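Local coordinates for glucokinase (Enterococcus faecalis, PDB 2QM1), which probably catalyses the ATP-dependent phosphorylation of glucose to glucose 6-phosphate, as a zinc-binding sugar kinase of the ROK family, at residues 69-74 with 110-115; 132-137 with 262-267; 278-283 with 301-306. One frame throughout, in Å; residues are numbered along the deposited sequence. Where two conformers were deposited one is given.

Interaction 1 of 3, residues 69-74 with 110-115; sequences VGIGMG and IPFALD
I71 and M73 both meet the ring of F112, I71 with CG2 and M73 with SE at the ring edge. I71 puts its CG2 methyl near the ring plane, 3.7 Å from CD2 of F112. Two residues further along the strand, M73 sets CB 3.7 Å from CZ of F112 in an oblique approach, and its SE, present because the residue is selenomethionine, makes a Met-aromatic contact, 5.1 Å from the ring centroid. F112 is placed for this by a CG anti to its backbone N (chi1 178°), which lays the ring along the strand, so that successive corners face first I71 and then M73. A beta-branched isoleucine, an unbranched selenomethionine and an aromatic ring fill this buried face, closed further by L108 and I104 of helix 100-108. The two strands run parallel, at 17°, and form one edge of the five-stranded sheet, order 3-2-1-4-5, of an actin-like ATPase domain. Their ladder joins I71 N to P111 O (2.8 Å), A113 N to I71 O (2.9 Å), M73 N to A113 O (2.9 Å) and D115 N to M73 O (2.8 Å). On the other face the glycines G72 and G74 present no side chain, and L318 of helix 310-318 packs on A113 and D115. D115 turns its carboxylate away from the neighbouring strand: OD1 accepts from N119, a magnesium ligand, and OD2 bonds to H158.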
loop_
_atom_site.group_PDB
_atom_site.type_symbol
_atom_site.label_atom_id
_atom_site.label_comp_id
_atom_site.label_asym_id
_atom_site.label_seq_id
_atom_site.Cartn_x
_atom_site.Cartn_y
_atom_site.Cartn_z
ATOM N N VAL B 69 -3.394 15.550 -28.366
ATOM C CA VAL B 69 -3.413 14.071 -28.261
ATOM C C VAL B 69 -4.511 13.669 -27.272
ATOM O O VAL B 69 -5.277 12.692 -27.473
ATOM C CB VAL B 69 -2.018 13.521 -27.833
ATOM C CG1 VAL B 69 -2.102 12.043 -27.378
ATOM C CG2 VAL B 69 -0.987 13.744 -28.946
ATOM N N GLY B 70 -4.609 14.457 -26.216
ATOM C CA GLY B 70 -5.798 14.438 -25.360
ATOM C C GLY B 70 -5.760 15.365 -24.160
ATOM O O GLY B 70 -4.860 16.199 -24.017
ATOM N N ILE B 71 -6.712 15.169 -23.255
ATOM C CA ILE B 71 -6.863 16.027 -22.033
ATOM C C ILE B 71 -6.834 15.117 -20.820
ATOM O O ILE B 71 -7.590 14.128 -20.755
ATOM C CB ILE B 71 -8.244 16.767 -22.037
ATOM C CG1 ILE B 71 -8.341 17.746 -23.189
ATOM C CG2 ILE B 71 -8.488 17.582 -20.771
ATOM C CD1 ILE B 71 -9.793 17.997 -23.643
ATOM N N GLY B 72 -6.003 15.449 -19.850
ATOM C CA GLY B 72 -6.057 14.808 -18.547
ATOM C C GLY B 72 -6.518 15.783 -17.461
ATOM O O GLY B 72 -6.176 16.955 -17.481
HETATM N N MSE B 73 -7.301 15.290 -16.511
HETATM C CA MSE B 73 -7.794 16.156 -15.410
HETATM C C MSE B 73 -7.635 15.528 -14.017
HETATM O O MSE B 73 -7.921 14.374 -13.848
HETATM C CB MSE B 73 -9.274 16.538 -15.664
HETATM C CG MSE B 73 -9.892 17.445 -14.575
HETATM SE SE MSE B 73 -11.688 17.893 -15.159
HETATM C CE MSE B 73 -12.572 17.808 -13.425
ATOM N N GLY B 74 -7.167 16.299 -13.042
ATOM C CA GLY B 74 -7.238 15.933 -11.665
ATOM C C GLY B 74 -8.399 16.653 -10.975
ATOM O O GLY B 74 -8.654 17.813 -11.249
ATOM N N ILE B 110 -12.211 15.703 -28.067
ATOM C CA ILE B 110 -10.847 15.237 -27.899
ATOM C C ILE B 110 -10.788 14.321 -26.668
ATOM O O ILE B 110 -11.417 14.609 -25.651
ATOM C CB ILE B 110 -9.818 16.409 -27.866
ATOM C CG1 ILE B 110 -9.109 16.527 -26.530
ATOM C CG2 ILE B 110 -10.412 17.724 -28.333
ATOM C CD1 ILE B 110 -7.745 16.060 -26.626
ATOM N N PRO B 111 -10.029 13.214 -26.762
ATOM C CA PRO B 111 -10.080 12.163 -25.726
ATOM C C PRO B 111 -9.705 12.698 -24.332
ATOM O O PRO B 111 -8.827 13.558 -24.209
ATOM C CB PRO B 111 -9.090 11.089 -26.230
ATOM C CG PRO B 111 -8.229 11.791 -27.162
ATOM C CD PRO B 111 -9.035 12.898 -27.801
ATOM N N PHE B 112 -10.384 12.181 -23.309
ATOM C CA PHE B 112 -10.349 12.733 -21.951
ATOM C C PHE B 112 -10.110 11.624 -20.930
ATOM O O PHE B 112 -10.684 10.544 -21.058
ATOM C CB PHE B 112 -11.691 13.471 -21.671
ATOM C CG PHE B 112 -11.798 14.030 -20.293
ATOM C CD1 PHE B 112 -12.391 13.297 -19.284
ATOM C CD2 PHE B 112 -11.226 15.256 -19.988
ATOM C CE1 PHE B 112 -12.477 13.806 -18.012
ATOM C CE2 PHE B 112 -11.322 15.782 -18.707
ATOM C CZ PHE B 112 -11.952 15.046 -17.725
ATOM N N ALA B 113 -9.281 11.900 -19.911
ATOM C CA ALA B 113 -9.079 10.994 -18.820
ATOM C C ALA B 113 -9.057 11.811 -17.537
ATOM O O ALA B 113 -8.698 12.982 -17.542
ATOM C CB ALA B 113 -7.765 10.205 -18.980
ATOM N N LEU B 114 -9.494 11.229 -16.436
ATOM C CA LEU B 114 -9.409 11.998 -15.208
ATOM C C LEU B 114 -9.014 11.119 -14.066
ATOM O O LEU B 114 -9.152 9.895 -14.108
ATOM C CB LEU B 114 -10.728 12.747 -14.899
ATOM C CG LEU B 114 -11.869 11.990 -14.203
ATOM C CD1 LEU B 114 -13.088 12.859 -14.122
ATOM C CD2 LEU B 114 -12.191 10.659 -14.871
ATOM N N ASP B 115 -8.534 11.767 -13.022
ATOM C CA ASP B 115 -8.090 11.039 -11.841
ATOM C C ASP B 115 -8.201 11.926 -10.618
ATOM O O ASP B 115 -8.540 13.081 -10.723
ATOM C CB ASP B 115 -6.690 10.374 -12.014
ATOM C CG ASP B 115 -6.551 9.050 -11.211
ATOM O OD1 ASP B 115 -6.990 8.959 -10.005
ATOM O OD2 ASP B 115 -6.035 8.084 -11.819
#

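Interaction 2 of 3, residues 132-137 with 262-267; sequences ENNPDV and NPDSVV
D264 lies across N134 at about a right angle, and its side chain can be followed outward atom by atom. With CG anti to the backbone N (chi1 173°), the chain leaves the backbone in the direction of the amide. CB comes first, sitting over the amide face of N134 with 3.1 Å to its OD1. Next, CG of D264 passes 3.5 Å from ND2 of N134: the carboxylate lies over the face of the amide, displaced toward ND2, the two planes only 22° apart. At the tip, OD1 of D264 accepts a hydrogen bond from a water at 2.8 Å. The same water donates a longer one, 3.3 Å, to OE2 of E132; it lies between two carboxylates and probably eases the repulsion between them. Each also has a long, weak ion pair with a lysine, OD2 of D264 with K300 and OE2 of E132 with K302.

Asparagine suits position 134 because its OD1 reaches back to the main chain: it accepts from D136 N at 3.1 Å, in the carbonyl plane on a lone pair, which is an Asx turn. D136 O, in turn, accepts a short bond from D264 N, 2.6 Å long. Deeper in, V137 directs CG1 to CG2 of V267 at 3.9 Å, an apolar match of two branched residues well suited to strands.

The loop of 132-137 leads from helix 117-128, whose R126 bonds to N134 O, into strand 137-142. The 262-267 segment leaves helix 237-261 and becomes strand 265-269, which lies parallel to strand 137-142, while G159 and V160 of the second subunit pack on D136 and D264.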
loop_
_atom_site.group_PDB
_atom_site.type_symbol
_atom_site.label_atom_id
_atom_site.label_comp_id
_atom_site.label_asym_id
_atom_site.label_seq_id
_atom_site.Cartn_x
_atom_site.Cartn_y
_atom_site.Cartn_z
ATOM N N GLU B 132 11.463 10.459 -10.168
ATOM C CA GLU B 132 12.521 9.981 -11.093
ATOM C C GLU B 132 12.113 8.811 -11.981
ATOM O O GLU B 132 12.924 7.933 -12.358
ATOM C CB GLU B 132 13.809 9.654 -10.337
ATOM C CG GLU B 132 14.459 10.900 -9.778
ATOM C CD GLU B 132 15.926 10.712 -9.434
ATOM O OE1 GLU B 132 16.660 11.718 -9.530
ATOM O OE2 GLU B 132 16.338 9.572 -9.060
ATOM N N ASN B 133 10.836 8.810 -12.307
ATOM C CA ASN B 133 10.210 7.736 -13.080
ATOM C C ASN B 133 10.344 6.334 -12.492
ATOM O O ASN B 133 10.241 5.384 -13.196
ATOM C CB ASN B 133 10.722 7.796 -14.507
ATOM C CG ASN B 133 10.092 8.965 -15.273
ATOM O OD1 ASN B 133 10.720 10.037 -15.444
ATOM N ND2 ASN B 133 8.824 8.800 -15.646
ATOM N N ASN B 134 10.599 6.225 -11.201
ATOM C CA ASN B 134 10.619 4.928 -10.562
ATOM C C ASN B 134 9.250 4.215 -10.603
ATOM O O ASN B 134 8.223 4.889 -10.590
ATOM C CB ASN B 134 11.113 5.064 -9.130
ATOM C CG ASN B 134 11.729 3.800 -8.640
ATOM O OD1 ASN B 134 11.025 2.908 -8.087
ATOM N ND2 ASN B 134 13.030 3.641 -8.926
ATOM N N PRO B 135 9.237 2.872 -10.723
ATOM C CA PRO B 135 7.971 2.115 -10.650
ATOM C C PRO B 135 7.269 2.162 -9.316
ATOM O O PRO B 135 6.135 1.756 -9.243
ATOM C CB PRO B 135 8.392 0.661 -10.892
ATOM C CG PRO B 135 9.814 0.738 -11.494
ATOM C CD PRO B 135 10.401 2.030 -11.049
ATOM N N ASP B 136 7.976 2.562 -8.252
ATOM C CA ASP B 136 7.395 2.572 -6.932
ATOM C C ASP B 136 7.681 3.904 -6.256
ATOM O O ASP B 136 8.792 4.142 -5.779
ATOM C CB ASP B 136 7.882 1.352 -6.103
ATOM C CG ASP B 136 7.588 0.024 -6.812
ATOM O OD1 ASP B 136 6.460 -0.505 -6.698
ATOM O OD2 ASP B 136 8.477 -0.477 -7.528
ATOM N N VAL B 137 6.662 4.765 -6.230
ATOM C CA VAL B 137 6.772 6.136 -5.650
ATOM C C VAL B 137 5.491 6.473 -4.890
ATOM O O VAL B 137 4.379 6.290 -5.416
ATOM C CB VAL B 137 6.999 7.248 -6.719
ATOM C CG1 VAL B 137 7.171 8.633 -6.050
ATOM C CG2 VAL B 137 8.222 6.967 -7.547
ATOM N N ASN B 262 7.433 -0.386 0.445
ATOM C CA ASN B 262 8.835 -0.279 0.082
ATOM C C ASN B 262 9.105 0.546 -1.195
ATOM O O ASN B 262 9.824 0.099 -2.062
ATOM C CB ASN B 262 9.452 -1.676 -0.111
ATOM C CG ASN B 262 10.983 -1.618 -0.221
ATOM O OD1 ASN B 262 11.639 -0.668 0.279
ATOM N ND2 ASN B 262 11.547 -2.599 -0.853
ATOM N N PRO B 263 8.570 1.755 -1.308
ATOM C CA PRO B 263 8.714 2.478 -2.592
ATOM C C PRO B 263 10.128 2.988 -2.760
ATOM O O PRO B 263 10.881 3.025 -1.817
ATOM C CB PRO B 263 7.742 3.665 -2.422
ATOM C CG PRO B 263 7.867 3.966 -0.938
ATOM C CD PRO B 263 7.902 2.581 -0.285
ATOM N N ASP B 264 10.528 3.369 -3.957
ATOM C CA ASP B 264 11.903 3.893 -4.096
ATOM C C ASP B 264 11.990 5.192 -3.288
ATOM O O ASP B 264 12.993 5.490 -2.622
ATOM C CB ASP B 264 12.272 4.124 -5.543
ATOM C CG ASP B 264 13.626 4.815 -5.695
ATOM O OD1 ASP B 264 13.662 5.900 -6.315
ATOM O OD2 ASP B 264 14.637 4.285 -5.182
ATOM N N SER B 265 10.896 5.942 -3.319
ATOM C CA SER B 265 10.807 7.149 -2.511
ATOM C C SER B 265 9.367 7.494 -2.066
ATOM O O SER B 265 8.390 7.104 -2.708
ATOM C CB SER B 265 11.422 8.338 -3.275
ATOM O OG SER B 265 10.608 8.742 -4.358
ATOM N N VAL B 266 9.304 8.178 -0.935
ATOM C CA VAL B 266 8.135 8.958 -0.473
ATOM C C VAL B 266 8.446 10.435 -0.728
ATOM O O VAL B 266 9.418 10.984 -0.196
ATOM C CB VAL B 266 7.863 8.660 1.022
ATOM C CG1 VAL B 266 6.723 9.538 1.639
ATOM C CG2 VAL B 266 7.566 7.132 1.190
ATOM N N VAL B 267 7.651 11.058 -1.589
ATOM C CA VAL B 267 7.838 12.480 -1.943
ATOM C C VAL B 267 6.844 13.352 -1.171
ATOM O O VAL B 267 5.641 13.133 -1.264
ATOM C CB VAL B 267 7.677 12.699 -3.474
ATOM C CG1 VAL B 267 7.893 14.184 -3.854
ATOM C CG2 VAL B 267 8.642 11.769 -4.239
HETATM O O HOH W 1 15.679 7.907 -6.296
#

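Interaction 3 of 3, residues 278-283 with 301-306; sequences FLRSRV and IKLAEL
The guanidinium of R280 meets I301 edge-on: the backbone O of I301 lies near the guanidinium plane and takes a hydrogen bond from NH1 at 2.9 Å, nearly straight at 164°. The other flat pair, with NE of R282 over the centre of the F278 ring, rests on one of two R282 conformers and is less certain.

Helix 277-289 is the connection of a beta-alpha-beta crossover, joining strand 265-269 to its parallel neighbour 300-303. As expected of such a unit, the helix runs nearly antiparallel to the strand, with 8.3 Å between the axes of the two short segments.

Arginine suits the site because a long apolar stem carries a polar end. Near the backbone, CB of R280 rests on CG of L303 at 4.0 Å, and CG lies 4.0 Å from CG2 of I301. The chain then bends at chi3 (57°), which brings the head round to the strand's carbonyl. Neighbours on the same helix hold this head as well: E277 forms a salt bridge with NE and E284 one with NH1, so the guanidinium is gripped from helix and strand together and its rotation is restricted.

V283 and I301, both buried, make the apolar part of the contact. I301 also touches V266 and I268 of strand 265-269, and its CG2 lies 4.2 Å from CG1 of V283.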
loop_
_atom_site.group_PDB
_atom_site.type_symbol
_atom_site.label_atom_id
_atom_site.label_comp_id
_atom_site.label_asym_id
_atom_site.label_seq_id
_atom_site.Cartn_x
_atom_site.Cartn_y
_atom_site.Cartn_z
ATOM N N PHE B 278 14.617 21.282 6.448
ATOM C CA PHE B 278 14.436 21.171 7.888
ATOM C C PHE B 278 13.266 20.233 8.205
ATOM O O PHE B 278 13.341 19.422 9.120
ATOM C CB PHE B 278 14.209 22.564 8.474
ATOM C CG PHE B 278 14.152 22.593 9.965
ATOM C CD1 PHE B 278 12.927 22.445 10.626
ATOM C CD2 PHE B 278 15.310 22.781 10.709
ATOM C CE1 PHE B 278 12.863 22.471 12.006
ATOM C CE2 PHE B 278 15.267 22.809 12.098
ATOM C CZ PHE B 278 14.046 22.653 12.753
ATOM N N LEU B 279 12.188 20.356 7.424
ATOM C CA LEU B 279 11.085 19.399 7.452
ATOM C C LEU B 279 11.449 18.005 6.920
ATOM O O LEU B 279 11.128 17.033 7.558
ATOM C CB LEU B 279 9.863 19.931 6.696
ATOM C CG LEU B 279 8.813 18.870 6.341
ATOM C CD1 LEU B 279 8.048 18.430 7.581
ATOM C CD2 LEU B 279 7.849 19.415 5.301
ATOM N N ARG B 280 12.121 17.908 5.770
ATOM C CA ARG B 280 12.481 16.586 5.202
ATOM C C ARG B 280 13.310 15.781 6.190
ATOM O O ARG B 280 13.049 14.617 6.430
ATOM C CB ARG B 280 13.251 16.726 3.886
ATOM C CG ARG B 280 13.268 15.458 3.014
ATOM C CD ARG B 280 14.469 15.477 2.169
ATOM N NE ARG B 280 15.634 15.590 3.031
ATOM C CZ ARG B 280 16.236 14.554 3.608
ATOM N NH1 ARG B 280 15.828 13.287 3.360
ATOM N NH2 ARG B 280 17.267 14.805 4.403
ATOM N N SER B 281 14.224 16.470 6.853
ATOM C CA SER B 281 15.102 15.843 7.791
ATOM C C SER B 281 14.356 15.189 8.953
ATOM O O SER B 281 14.665 14.038 9.317
ATOM C CB SER B 281 16.120 16.860 8.305
ATOM O OG SER B 281 17.365 16.209 8.381
ATOM N N ARG B 282 13.375 15.905 9.516
ATOM C CA ARG B 282 12.722 15.465 10.722
ATOM C C ARG B 282 11.761 14.357 10.360
ATOM O O ARG B 282 11.569 13.413 11.125
ATOM C CB ARG B 282 12.117 16.666 11.460
ATOM C CG ARG B 282 13.195 17.353 12.329
ATOM C CD ARG B 282 13.220 18.862 12.306
ATOM N NE ARG B 282 14.569 19.343 11.944
ATOM C CZ ARG B 282 15.563 19.564 12.801
ATOM N NH1 ARG B 282 16.753 19.986 12.369
ATOM N NH2 ARG B 282 15.378 19.362 14.096
ATOM N N VAL B 283 11.210 14.430 9.156
ATOM C CA VAL B 283 10.379 13.337 8.700
ATOM C C VAL B 283 11.242 12.082 8.560
ATOM O O VAL B 283 10.903 10.999 9.130
ATOM C CB VAL B 283 9.530 13.661 7.466
ATOM C CG1 VAL B 283 8.734 12.403 7.097
ATOM C CG2 VAL B 283 8.574 14.790 7.829
ATOM N N ILE B 301 13.365 9.458 1.712
ATOM C CA ILE B 301 12.414 10.561 1.999
ATOM C C ILE B 301 12.841 11.830 1.207
ATOM O O ILE B 301 13.908 12.392 1.438
ATOM C CB ILE B 301 12.264 10.853 3.516
ATOM C CG1 ILE B 301 11.775 9.610 4.307
ATOM C CG2 ILE B 301 11.302 12.030 3.762
ATOM C CD1 ILE B 301 10.528 8.801 3.614
ATOM N N LYS B 302 11.990 12.248 0.274
ATOM C CA LYS B 302 12.299 13.333 -0.663
ATOM C C LYS B 302 11.305 14.498 -0.535
ATOM O O LYS B 302 10.194 14.316 -0.006
ATOM C CB LYS B 302 12.310 12.787 -2.107
ATOM C CG LYS B 302 13.282 11.624 -2.341
ATOM C CD LYS B 302 13.508 11.483 -3.846
ATOM C CE LYS B 302 14.552 10.391 -4.146
ATOM N NZ LYS B 302 14.585 10.051 -5.628
ATOM N N LEU B 303 11.730 15.697 -0.979
ATOM C CA LEU B 303 10.844 16.844 -1.174
ATOM C C LEU B 303 10.337 16.908 -2.619
ATOM O O LEU B 303 11.036 16.470 -3.550
ATOM C CB LEU B 303 11.578 18.119 -0.879
ATOM C CG LEU B 303 11.977 18.432 0.548
ATOM C CD1 LEU B 303 13.010 19.558 0.461
ATOM C CD2 LEU B 303 10.749 18.840 1.367
ATOM N N ALA B 304 9.123 17.417 -2.823
ATOM C CA ALA B 304 8.583 17.549 -4.200
ATOM C C ALA B 304 9.451 18.562 -4.942
ATOM O O ALA B 304 9.905 19.535 -4.322
ATOM C CB ALA B 304 7.179 18.069 -4.154
ATOM N N GLU B 305 9.660 18.371 -6.250
ATOM C CA GLU B 305 10.436 19.374 -7.008
ATOM C C GLU B 305 9.607 20.355 -7.863
ATOM O O GLU B 305 10.091 21.419 -8.209
ATOM C CB GLU B 305 11.555 18.696 -7.820
ATOM C CG GLU B 305 12.583 17.931 -6.933
ATOM C CD GLU B 305 13.415 16.867 -7.668
ATOM O OE1 GLU B 305 13.369 16.821 -8.917
ATOM O OE2 GLU B 305 14.149 16.082 -6.981
ATOM N N LEU B 306 8.344 20.035 -8.127
ATOM C CA LEU B 306 7.544 20.787 -9.099
ATOM C C LEU B 306 6.626 21.836 -8.561
ATOM O O LEU B 306 6.010 22.552 -9.359
ATOM C CB LEU B 306 6.719 19.866 -9.989
ATOM C CG LEU B 306 7.453 18.734 -10.678
ATOM C CD1 LEU B 306 6.489 17.808 -11.373
ATOM C CD2 LEU B 306 8.489 19.290 -11.634
#

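Along the chain the three contacts follow in series. Interaction 1 belongs to the first five-stranded sheet, and interactions 2 and 3 to a second sheet of the same strand order, the duplicated architecture of actin-like ATPases. Centres of interactions 1 and 2 lie about 24 Å apart and those of 1 and 3 about 30 Å, with no touching. Interactions 2 and 3, their centres about 14 Å apart, meet through neighbouring strands 265-269 and 300-303, where K302 N probably bonds to V266 O at 2.9 Å. Helix 117-128, following strand 112-116, leads from interaction 1 to the loop of interaction 2 and supplies the magnesium ligand N119, consistent with an active site between the two lobes.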